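Long-range contacts in takeout-like protein 1 (Epiphyas postvittana, PDB 4G0S), which probably binds and carries small hydrophobic ligands inside its elongated alpha/beta-wrap fold, which here holds myristic acid: residues A[79-84]-A[127-132]; A[90-95]-A[115-120]; A[119-124]-A[150-155]. All coordinates share one frame; numbering follows the deposited sequence.

All three contacts lie on one curled antiparallel sheet and share strand 113-133, which meets strand 82-100 in interactions 1 and 2 and strand 139-153 in interaction 3. Interactions 1 and 2 stand on opposite sides of the chain's centre, their nearest atoms about 17 Å apart, whereas interactions 2 and 3 share K119 and N120, where the chain turns a corner. Interaction 1, centred about 20 Å from the chain's centre, is peripheral and packs a tyrosine against a lysine. Interactions 2 and 3, each centred about 11 Å out, put buried aliphatic side chains against the same myristic acid, interaction 2 backed by an outer row of lysines and interaction 3 by a bulged backbone ladder with one amide-carboxylate bond.

Interaction 1: residues A[79-84]-A[127-132]; sequences KKKNIE and VSYEME
K81 lies over one face of the Y129 ring: its CB stands 3.7 Å from the ring centroid, 15° off the normal, in a CH-pi contact shifted toward the rim, and K81 CG continues past Y129 CE1 at 3.7 Å. The first torsion of Y129 holds CG between the backbone N and the carbonyl carbon (chi1 74°), which brings the ring under the K81 backbone. Main-chain atoms tie the same pair, Y129 N donating to K81 O at 2.8 Å. Further out, the K81 chain bends and leaves NZ 3.9 Å from E130 OE2, a long salt bridge. The I83 and Y129 side chains cross at about a right angle, CD1 of I83 3.7 Å from CD2 of Y129. I83 and V127 are an antiparallel hydrogen-bonded pair, the bond from I83 N to V127 O measuring 2.7 Å. On the other face of the sheet, N82 OD1 rests 3.2 Å from S128 CB. K81 and N82 form a G1 beta bulge opposite D77, and W76 NE1 hydrogen-bonds Y129 OH while the two rings meet inclined. An alanine in place of Y129 is likely to leave W76 NE1 without this mate and open a gap beneath K81 and I83. The contact thus marks the start of strand 82-100, between strands 54-77 and 113-133; beyond the latter runs strand 139-153, whose F143 packs on V127.

Interaction 2: residues A[90-95]-A[115-120]; sequences DATVKG and KLKLKN. With MYR (myristic acid), chain D.
L118 N donates to A91 O at 2.7 Å, the shortest hydrogen bond of this antiparallel pairing and nearly straight at 167°; the return bond from A91 N to L118 O is weak. V93 and L116 are bonded in both directions, V93 N to L116 O at 3.0 Å and L116 N to V93 O at 2.9 Å. Between these pairs sits T92, opposite K117. With OG1 turned away from its own carbonyl carbon (chi1 -62°), the methyl CG2 of T92 is laid against L116 O and the CG of K115. K94 and K115 run side by side from the same face with extended chains, K94 CE touching K115 CD at 3.9 Å, while their like-charged ends stay further apart. Near the corner, D90 OD2 comes within 4.0 Å of K119 NZ, too far for a salt bridge but probably a mild attraction. A91, V93, L116 and L118 occupy the opposite face. L116 CD1 lies 3.9 Å from V93 CB and reaches the lipid at myristic acid C10, at 3.7 Å. L118 CD1 comes closer, 3.3 Å from myristic acid C6. Strand 54-77 flanks residues 90-95, and strand 155-160 flanks residues 115-118. The two-sided chemistry implies a wall: the leucine methyls touch the fatty acyl chain through apolar contacts, and lysines and a threonine line the outer face.

Interaction 3: residues A[119-124]-A[150-155]; sequences KNIHIH and FDVKDN. With MYR (myristic acid), chain D.
H122 N donates to D151 O at 2.8 Å in a straight bond (179°), one rung of the antiparallel beta hairpin formed by strands 113-133 and 139-153. Beyond it the ladder is broken by a classic beta bulge that sets two residues, D154 and N155, against K119. K119 N gives a hydrogen bond to N155 O at 2.8 Å, and K119 O is gripped by two backbone donors, D154 N at 3.0 Å and N155 N further off. The bulge shifts the register by one residue where both chains turn a corner. N120 spans it with its side chain: ND2 bonds D154 OD1 at 3.1 Å, in the plane of its own amide but above the carboxylate, the two planes standing 89° apart. N120 OD1 takes a weak hydrogen bond from H122 NE2. K153 crosses above the imidazole of H122, its CE 4.0 Å from the ring centroid in a CH-pi contact over the centre of the face; H88, from strand 82-100, also stacks with this ring. On the same side of the sheet D151 OD1 makes a salt bridge to K183 of helix 182-189. The other side is apolar: I121, I123, F150 and V152 face the lipid pocket, and M194 of helix 191-211 packs on I123 and F150. I121 CG1 is anti to the backbone N (chi1 -176°), bringing CD1 3.9 Å from V152 CG2 and also against F150 CB. That same I121 CD1 ends 3.4 Å from C4 of the myristic acid.

Interaction 1: residues A[79-84]-A[127-132]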
loop_
_atom_site.group_PDB
_atom_site.type_symbol
_atom_site.label_atom_id
_atom_site.label_comp_id
_atom_site.label_asym_id
_atom_site.label_seq_id
_atom_site.Cartn_x
_atom_site.Cartn_y
_atom_site.Cartn_z
ATOM N N LYS A 79 20.314 12.794 -9.750
ATOM C CA LYS A 79 21.473 12.150 -10.339
ATOM C C LYS A 79 21.183 10.661 -10.446
ATOM O O LYS A 79 21.512 10.041 -11.452
ATOM C CB LYS A 79 22.738 12.406 -9.494
ATOM C CG LYS A 79 24.033 11.827 -10.066
ATOM C CD LYS A 79 24.268 12.177 -11.541
ATOM C CE LYS A 79 24.438 10.904 -12.365
ATOM N NZ LYS A 79 25.111 11.100 -13.679
ATOM N N LYS A 80 20.528 10.127 -9.412
ATOM C CA LYS A 80 20.209 8.699 -9.284
ATOM C C LYS A 80 18.939 8.329 -10.041
ATOM O O LYS A 80 18.650 7.150 -10.244
ATOM C CB LYS A 80 20.006 8.341 -7.802
ATOM C CG LYS A 80 21.243 7.903 -7.030
ATOM C CD LYS A 80 20.811 7.184 -5.747
ATOM C CE LYS A 80 21.892 6.243 -5.209
ATOM N NZ LYS A 80 21.844 6.075 -3.725
ATOM N N LYS A 81 18.200 9.359 -10.457
ATOM C CA LYS A 81 16.812 9.241 -10.923
ATOM C C LYS A 81 16.063 8.176 -10.117
ATOM O O LYS A 81 15.524 7.180 -10.644
ATOM C CB LYS A 81 16.741 9.058 -12.449
ATOM C CG LYS A 81 17.220 10.309 -13.192
ATOM C CD LYS A 81 17.288 10.117 -14.694
ATOM C CE LYS A 81 18.469 10.898 -15.264
ATOM N NZ LYS A 81 19.257 10.043 -16.175
ATOM N N ASN A 82 16.090 8.418 -8.811
ATOM C CA ASN A 82 15.475 7.607 -7.794
ATOM C C ASN A 82 14.692 8.532 -6.890
ATOM O O ASN A 82 15.136 9.680 -6.647
ATOM C CB ASN A 82 16.563 6.953 -6.950
ATOM C CG ASN A 82 16.592 5.453 -7.077
ATOM O OD1 ASN A 82 16.322 4.884 -8.144
ATOM N ND2 ASN A 82 16.963 4.793 -5.988
ATOM N N ILE A 83 13.532 8.043 -6.421
ATOM C CA ILE A 83 12.719 8.700 -5.387
ATOM C C ILE A 83 12.487 7.738 -4.217
ATOM O O ILE A 83 12.072 6.575 -4.430
ATOM C CB ILE A 83 11.347 9.222 -5.891
ATOM C CG1 ILE A 83 11.507 10.237 -6.992
ATOM C CG2 ILE A 83 10.607 9.897 -4.746
ATOM C CD1 ILE A 83 10.463 10.127 -8.093
ATOM N N GLU A 84 12.796 8.217 -3.003
ATOM C CA GLU A 84 12.449 7.507 -1.766
ATOM C C GLU A 84 11.283 8.239 -1.100
ATOM O O GLU A 84 11.308 9.470 -0.980
ATOM C CB GLU A 84 13.612 7.430 -0.772
ATOM C CG GLU A 84 14.958 6.934 -1.309
ATOM C CD GLU A 84 15.856 6.447 -0.189
ATOM O OE1 GLU A 84 15.475 6.571 0.997
ATOM O OE2 GLU A 84 16.954 5.935 -0.472
ATOM N N VAL A 127 11.485 4.173 -5.538
ATOM C CA VAL A 127 11.057 4.192 -6.926
ATOM C C VAL A 127 12.203 4.684 -7.760
ATOM O O VAL A 127 12.895 5.645 -7.391
ATOM C CB VAL A 127 9.853 5.132 -7.186
ATOM C CG1 VAL A 127 9.434 5.077 -8.660
ATOM C CG2 VAL A 127 8.661 4.769 -6.311
ATOM N N SER A 128 12.433 4.005 -8.877
ATOM C CA SER A 128 13.412 4.488 -9.806
ATOM C C SER A 128 12.636 5.064 -10.964
ATOM O O SER A 128 11.470 4.788 -11.115
ATOM C CB SER A 128 14.440 3.383 -10.208
ATOM O OG SER A 128 13.956 2.513 -11.211
ATOM N N TYR A 129 13.242 5.931 -11.757
ATOM C CA TYR A 129 12.484 6.519 -12.872
ATOM C C TYR A 129 13.380 6.893 -14.033
ATOM O O TYR A 129 14.581 6.727 -13.981
ATOM C CB TYR A 129 11.658 7.726 -12.400
ATOM C CG TYR A 129 12.468 8.972 -12.117
ATOM C CD1 TYR A 129 12.883 9.821 -13.156
ATOM C CD2 TYR A 129 12.815 9.311 -10.819
ATOM C CE1 TYR A 129 13.614 10.950 -12.905
ATOM C CE2 TYR A 129 13.543 10.449 -10.551
ATOM C CZ TYR A 129 13.931 11.272 -11.604
ATOM O OH TYR A 129 14.656 12.420 -11.348
ATOM N N GLU A 130 12.766 7.431 -15.067
ATOM C CA GLU A 130 13.464 7.920 -16.244
ATOM C C GLU A 130 12.688 9.132 -16.769
ATOM O O GLU A 130 11.455 9.261 -16.544
ATOM C CB GLU A 130 13.472 6.818 -17.319
ATOM C CG GLU A 130 14.712 6.755 -18.166
ATOM C CD GLU A 130 15.931 6.272 -17.401
ATOM O OE1 GLU A 130 16.126 5.034 -17.180
ATOM O OE2 GLU A 130 16.744 7.160 -17.060
ATOM N N MET A 131 13.378 10.002 -17.484
ATOM C CA MET A 131 12.680 11.069 -18.184
ATOM C C MET A 131 12.444 10.711 -19.633
ATOM O O MET A 131 13.353 10.345 -20.370
ATOM C CB MET A 131 13.375 12.418 -17.999
ATOM C CG MET A 131 13.411 12.863 -16.539
ATOM S SD MET A 131 11.993 13.844 -15.953
ATOM C CE MET A 131 12.960 15.133 -15.132
ATOM N N GLU A 132 11.183 10.741 -20.013
ATOM C CA GLU A 132 10.814 10.473 -21.376
ATOM C C GLU A 132 10.136 11.675 -21.929
ATOM O O GLU A 132 9.428 12.407 -21.215
ATOM C CB GLU A 132 9.839 9.308 -21.463
ATOM C CG GLU A 132 10.415 7.965 -21.061
ATOM C CD GLU A 132 9.485 6.840 -21.456
ATOM O OE1 GLU A 132 8.377 7.154 -21.983
ATOM O OE2 GLU A 132 9.845 5.658 -21.221
#

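Interaction 2: residues A[90-95]-A[115-120]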
loop_
_atom_site.group_PDB
_atom_site.type_symbol
_atom_site.label_atom_id
_atom_site.label_comp_id
_atom_site.label_asym_id
_atom_site.label_seq_id
_atom_site.Cartn_x
_atom_site.Cartn_y
_atom_site.Cartn_z
ATOM N N ASP A 90 -2.636 4.414 10.015
ATOM C CA ASP A 90 -3.392 3.280 10.510
ATOM C C ASP A 90 -4.258 2.839 9.326
ATOM O O ASP A 90 -4.994 3.651 8.779
ATOM C CB ASP A 90 -4.324 3.551 11.717
ATOM C CG ASP A 90 -3.997 4.825 12.515
ATOM O OD1 ASP A 90 -2.948 5.502 12.332
ATOM O OD2 ASP A 90 -4.857 5.141 13.375
ATOM N N ALA A 91 -4.179 1.560 8.954
ATOM C CA ALA A 91 -4.992 1.018 7.876
ATOM C C ALA A 91 -5.950 -0.105 8.281
ATOM O O ALA A 91 -5.816 -0.763 9.352
ATOM C CB ALA A 91 -4.104 0.564 6.728
ATOM N N THR A 92 -6.967 -0.288 7.442
ATOM C CA THR A 92 -7.782 -1.483 7.541
ATOM C C THR A 92 -7.758 -2.252 6.219
ATOM O O THR A 92 -7.708 -1.656 5.191
ATOM C CB THR A 92 -9.212 -1.134 7.982
ATOM O OG1 THR A 92 -9.165 -0.537 9.288
ATOM C CG2 THR A 92 -10.042 -2.398 8.073
ATOM N N VAL A 93 -7.755 -3.573 6.272
ATOM C CA VAL A 93 -7.709 -4.427 5.076
ATOM C C VAL A 93 -8.850 -5.403 5.191
ATOM O O VAL A 93 -8.864 -6.223 6.103
ATOM C CB VAL A 93 -6.392 -5.255 4.966
ATOM C CG1 VAL A 93 -6.435 -6.224 3.772
ATOM C CG2 VAL A 93 -5.188 -4.344 4.904
ATOM N N LYS A 94 -9.777 -5.335 4.252
ATOM C CA LYS A 94 -10.948 -6.169 4.294
ATOM C C LYS A 94 -11.007 -7.059 3.061
ATOM O O LYS A 94 -10.311 -6.798 2.077
ATOM C CB LYS A 94 -12.217 -5.306 4.385
ATOM C CG LYS A 94 -12.431 -4.649 5.750
ATOM C CD LYS A 94 -13.582 -3.637 5.734
ATOM C CE LYS A 94 -13.818 -3.044 7.141
ATOM N NZ LYS A 94 -14.962 -2.065 7.189
ATOM N N GLY A 95 -11.834 -8.099 3.133
ATOM C CA GLY A 95 -12.213 -8.846 1.942
ATOM C C GLY A 95 -12.586 -10.275 2.262
ATOM O O GLY A 95 -12.553 -10.705 3.414
ATOM N N LYS A 115 -11.163 -8.725 8.557
ATOM C CA LYS A 115 -10.903 -7.307 8.836
ATOM C C LYS A 115 -9.596 -7.270 9.596
ATOM O O LYS A 115 -9.557 -7.702 10.752
ATOM C CB LYS A 115 -12.003 -6.694 9.738
ATOM C CG LYS A 115 -11.711 -5.228 10.033
ATOM C CD LYS A 115 -12.861 -4.443 10.637
ATOM C CE LYS A 115 -12.301 -3.095 11.097
ATOM N NZ LYS A 115 -13.324 -2.419 11.939
ATOM N N LEU A 116 -8.514 -6.796 8.957
ATOM C CA LEU A 116 -7.246 -6.587 9.686
ATOM C C LEU A 116 -7.204 -5.143 10.010
ATOM O O LEU A 116 -7.534 -4.339 9.169
ATOM C CB LEU A 116 -6.021 -6.783 8.795
ATOM C CG LEU A 116 -5.205 -7.981 8.437
ATOM C CD1 LEU A 116 -4.235 -7.437 7.415
ATOM C CD2 LEU A 116 -4.492 -8.532 9.681
ATOM N N LYS A 117 -6.708 -4.797 11.186
ATOM C CA LYS A 117 -6.494 -3.386 11.534
ATOM C C LYS A 117 -5.039 -3.206 11.826
ATOM O O LYS A 117 -4.507 -3.836 12.755
ATOM C CB LYS A 117 -7.242 -3.039 12.816
ATOM C CG LYS A 117 -8.602 -2.464 12.620
ATOM C CD LYS A 117 -8.889 -1.506 13.777
ATOM C CE LYS A 117 -10.306 -1.658 14.322
ATOM N NZ LYS A 117 -10.441 -1.145 15.733
ATOM N N LEU A 118 -4.404 -2.328 11.059
ATOM C CA LEU A 118 -2.993 -2.017 11.209
ATOM C C LEU A 118 -2.784 -0.703 11.953
ATOM O O LEU A 118 -3.416 0.297 11.640
ATOM C CB LEU A 118 -2.321 -1.983 9.844
ATOM C CG LEU A 118 -2.457 -3.303 9.079
ATOM C CD1 LEU A 118 -1.789 -3.161 7.723
ATOM C CD2 LEU A 118 -1.858 -4.459 9.891
ATOM N N LYS A 119 -1.896 -0.717 12.940
ATOM C CA LYS A 119 -1.734 0.437 13.840
ATOM C C LYS A 119 -0.312 0.951 13.683
ATOM O O LYS A 119 0.629 0.298 14.061
ATOM C CB LYS A 119 -2.090 0.031 15.294
ATOM C CG LYS A 119 -2.118 1.145 16.324
ATOM C CD LYS A 119 -3.458 1.873 16.403
ATOM C CE LYS A 119 -3.316 3.112 17.288
ATOM N NZ LYS A 119 -2.549 4.145 16.525
ATOM N N ASN A 120 -0.171 2.108 13.051
ATOM C CA ASN A 120 1.120 2.744 12.824
ATOM C C ASN A 120 1.994 1.910 11.839
ATOM O O ASN A 120 3.126 1.550 12.155
ATOM C CB ASN A 120 1.815 2.986 14.178
ATOM C CG ASN A 120 3.017 3.880 14.078
ATOM O OD1 ASN A 120 3.253 4.485 13.039
ATOM N ND2 ASN A 120 3.808 3.969 15.167
HETATM C C1 MYR D . -0.366 -0.973 3.212
HETATM O O1 MYR D . -0.362 -0.519 4.374
HETATM O O2 MYR D . -0.371 -0.164 2.250
HETATM C C2 MYR D . -0.341 -2.489 2.958
HETATM C C3 MYR D . -0.745 -3.435 4.113
HETATM C C4 MYR D . 0.404 -4.112 4.867
HETATM C C5 MYR D . 0.225 -5.607 5.210
HETATM C C6 MYR D . -0.249 -5.922 6.638
HETATM C C7 MYR D . 0.432 -7.146 7.230
HETATM C C8 MYR D . -0.362 -7.843 8.327
HETATM C C9 MYR D . -0.358 -9.368 8.162
HETATM C C10 MYR D . -1.476 -9.853 7.248
HETATM C C11 MYR D . -1.291 -11.296 6.784
HETATM C C12 MYR D . -2.615 -12.027 6.654
HETATM C C13 MYR D . -2.494 -13.381 7.378
HETATM C C14 MYR D . -3.820 -14.085 7.563
#

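Interaction 3: residues A[119-124]-A[150-155]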
loop_
_atom_site.group_PDB
_atom_site.type_symbol
_atom_site.label_atom_id
_atom_site.label_comp_id
_atom_site.label_asym_id
_atom_site.label_seq_id
_atom_site.Cartn_x
_atom_site.Cartn_y
_atom_site.Cartn_z
ATOM N N LYS A 119 -1.896 -0.717 12.940
ATOM C CA LYS A 119 -1.734 0.437 13.840
ATOM C C LYS A 119 -0.312 0.951 13.683
ATOM O O LYS A 119 0.629 0.298 14.061
ATOM C CB LYS A 119 -2.090 0.031 15.294
ATOM C CG LYS A 119 -2.118 1.145 16.324
ATOM C CD LYS A 119 -3.458 1.873 16.403
ATOM C CE LYS A 119 -3.316 3.112 17.288
ATOM N NZ LYS A 119 -2.549 4.145 16.525
ATOM N N ASN A 120 -0.171 2.108 13.051
ATOM C CA ASN A 120 1.120 2.744 12.824
ATOM C C ASN A 120 1.994 1.910 11.839
ATOM O O ASN A 120 3.126 1.550 12.155
ATOM C CB ASN A 120 1.815 2.986 14.178
ATOM C CG ASN A 120 3.017 3.880 14.078
ATOM O OD1 ASN A 120 3.253 4.485 13.039
ATOM N ND2 ASN A 120 3.808 3.969 15.167
ATOM N N ILE A 121 1.457 1.585 10.663
ATOM C CA ILE A 121 2.302 0.902 9.668
ATOM C C ILE A 121 3.236 1.825 8.921
ATOM O O ILE A 121 2.812 2.775 8.248
ATOM C CB ILE A 121 1.561 -0.094 8.712
ATOM C CG1 ILE A 121 2.582 -0.803 7.791
ATOM C CG2 ILE A 121 0.401 0.557 7.954
ATOM C CD1 ILE A 121 2.011 -1.943 6.947
ATOM N N HIS A 122 4.527 1.527 9.018
ATOM C CA HIS A 122 5.526 2.342 8.346
ATOM C C HIS A 122 5.925 1.709 7.058
ATOM O O HIS A 122 6.007 0.480 6.935
ATOM C CB HIS A 122 6.713 2.651 9.272
ATOM C CG HIS A 122 6.410 3.750 10.275
ATOM N ND1 HIS A 122 7.057 4.954 10.272
ATOM C CD2 HIS A 122 5.465 3.820 11.286
ATOM C CE1 HIS A 122 6.558 5.729 11.229
ATOM N NE2 HIS A 122 5.586 5.039 11.862
ATOM N N ILE A 123 6.140 2.552 6.058
ATOM C CA ILE A 123 6.425 2.088 4.706
ATOM C C ILE A 123 7.638 2.831 4.246
ATOM O O ILE A 123 7.812 4.054 4.533
ATOM C CB ILE A 123 5.285 2.403 3.724
ATOM C CG1 ILE A 123 3.909 1.999 4.286
ATOM C CG2 ILE A 123 5.504 1.719 2.380
ATOM C CD1 ILE A 123 3.611 0.541 4.119
ATOM N N HIS A 124 8.494 2.089 3.556
ATOM C CA HIS A 124 9.622 2.673 2.866
ATOM C C HIS A 124 9.508 2.319 1.423
ATOM O O HIS A 124 9.689 1.164 1.065
ATOM C CB HIS A 124 10.937 2.185 3.452
ATOM C CG HIS A 124 12.131 2.889 2.881
ATOM N ND1 HIS A 124 12.600 4.059 3.395
ATOM C CD2 HIS A 124 12.932 2.579 1.786
ATOM C CE1 HIS A 124 13.654 4.467 2.657
ATOM N NE2 HIS A 124 13.837 3.571 1.653
ATOM N N PHE A 150 8.085 -2.757 4.863
ATOM C CA PHE A 150 7.086 -2.329 5.837
ATOM C C PHE A 150 7.406 -2.690 7.292
ATOM O O PHE A 150 8.375 -3.363 7.577
ATOM C CB PHE A 150 5.726 -2.836 5.454
ATOM C CG PHE A 150 5.544 -4.320 5.654
ATOM C CD1 PHE A 150 4.950 -4.803 6.800
ATOM C CD2 PHE A 150 5.959 -5.220 4.676
ATOM C CE1 PHE A 150 4.757 -6.151 6.973
ATOM C CE2 PHE A 150 5.779 -6.580 4.851
ATOM C CZ PHE A 150 5.177 -7.042 6.011
ATOM N N ASP A 151 6.556 -2.251 8.207
ATOM C CA ASP A 151 6.874 -2.278 9.597
ATOM C C ASP A 151 5.614 -1.859 10.351
ATOM O O ASP A 151 5.338 -0.658 10.523
ATOM C CB ASP A 151 7.958 -1.231 9.834
ATOM C CG ASP A 151 8.472 -1.222 11.246
ATOM O OD1 ASP A 151 8.248 -2.207 11.981
ATOM O OD2 ASP A 151 9.127 -0.214 11.614
ATOM N N VAL A 152 4.845 -2.844 10.808
ATOM C CA VAL A 152 3.679 -2.569 11.601
ATOM C C VAL A 152 4.216 -2.355 13.005
ATOM O O VAL A 152 4.514 -3.319 13.737
ATOM C CB VAL A 152 2.688 -3.744 11.504
ATOM C CG1 VAL A 152 1.310 -3.342 12.032
ATOM C CG2 VAL A 152 2.601 -4.257 10.057
ATOM N N LYS A 153 4.406 -1.082 13.357
ATOM C CA LYS A 153 5.077 -0.713 14.611
ATOM C C LYS A 153 4.224 -0.787 15.881
ATOM O O LYS A 153 4.727 -1.158 16.948
ATOM C CB LYS A 153 5.687 0.684 14.503
ATOM C CG LYS A 153 7.109 0.696 13.972
ATOM C CD LYS A 153 7.750 2.057 14.265
ATOM C CE LYS A 153 8.737 2.424 13.166
ATOM N NZ LYS A 153 9.826 1.394 13.016
ATOM N N ASP A 154 2.952 -0.419 15.805
ATOM C CA ASP A 154 2.151 -0.483 17.015
ATOM C C ASP A 154 1.434 -1.778 17.171
ATOM O O ASP A 154 1.546 -2.395 18.200
ATOM C CB ASP A 154 1.163 0.678 17.122
ATOM C CG ASP A 154 1.836 1.930 17.565
ATOM O OD1 ASP A 154 3.088 1.949 17.474
ATOM O OD2 ASP A 154 1.135 2.870 17.992
ATOM N N ASN A 155 0.694 -2.206 16.158
ATOM C CA ASN A 155 -0.187 -3.315 16.399
ATOM C C ASN A 155 -0.844 -3.818 15.151
ATOM O O ASN A 155 -1.026 -3.087 14.207
ATOM C CB ASN A 155 -1.279 -2.833 17.373
ATOM C CG ASN A 155 -1.820 -3.940 18.238
ATOM O OD1 ASN A 155 -2.416 -3.682 19.278
ATOM N ND2 ASN A 155 -1.642 -5.182 17.804
HETATM C C1 MYR D . -0.366 -0.973 3.212
HETATM O O1 MYR D . -0.362 -0.519 4.374
HETATM O O2 MYR D . -0.371 -0.164 2.250
HETATM C C2 MYR D . -0.341 -2.489 2.958
HETATM C C3 MYR D . -0.745 -3.435 4.113
HETATM C C4 MYR D . 0.404 -4.112 4.867
HETATM C C5 MYR D . 0.225 -5.607 5.210
HETATM C C6 MYR D . -0.249 -5.922 6.638
HETATM C C7 MYR D . 0.432 -7.146 7.230
HETATM C C8 MYR D . -0.362 -7.843 8.327
HETATM C C9 MYR D . -0.358 -9.368 8.162
HETATM C C10 MYR D . -1.476 -9.853 7.248
HETATM C C11 MYR D . -1.291 -11.296 6.784
HETATM C C12 MYR D . -2.615 -12.027 6.654
HETATM C C13 MYR D . -2.494 -13.381 7.378
HETATM C C14 MYR D . -3.820 -14.085 7.563
#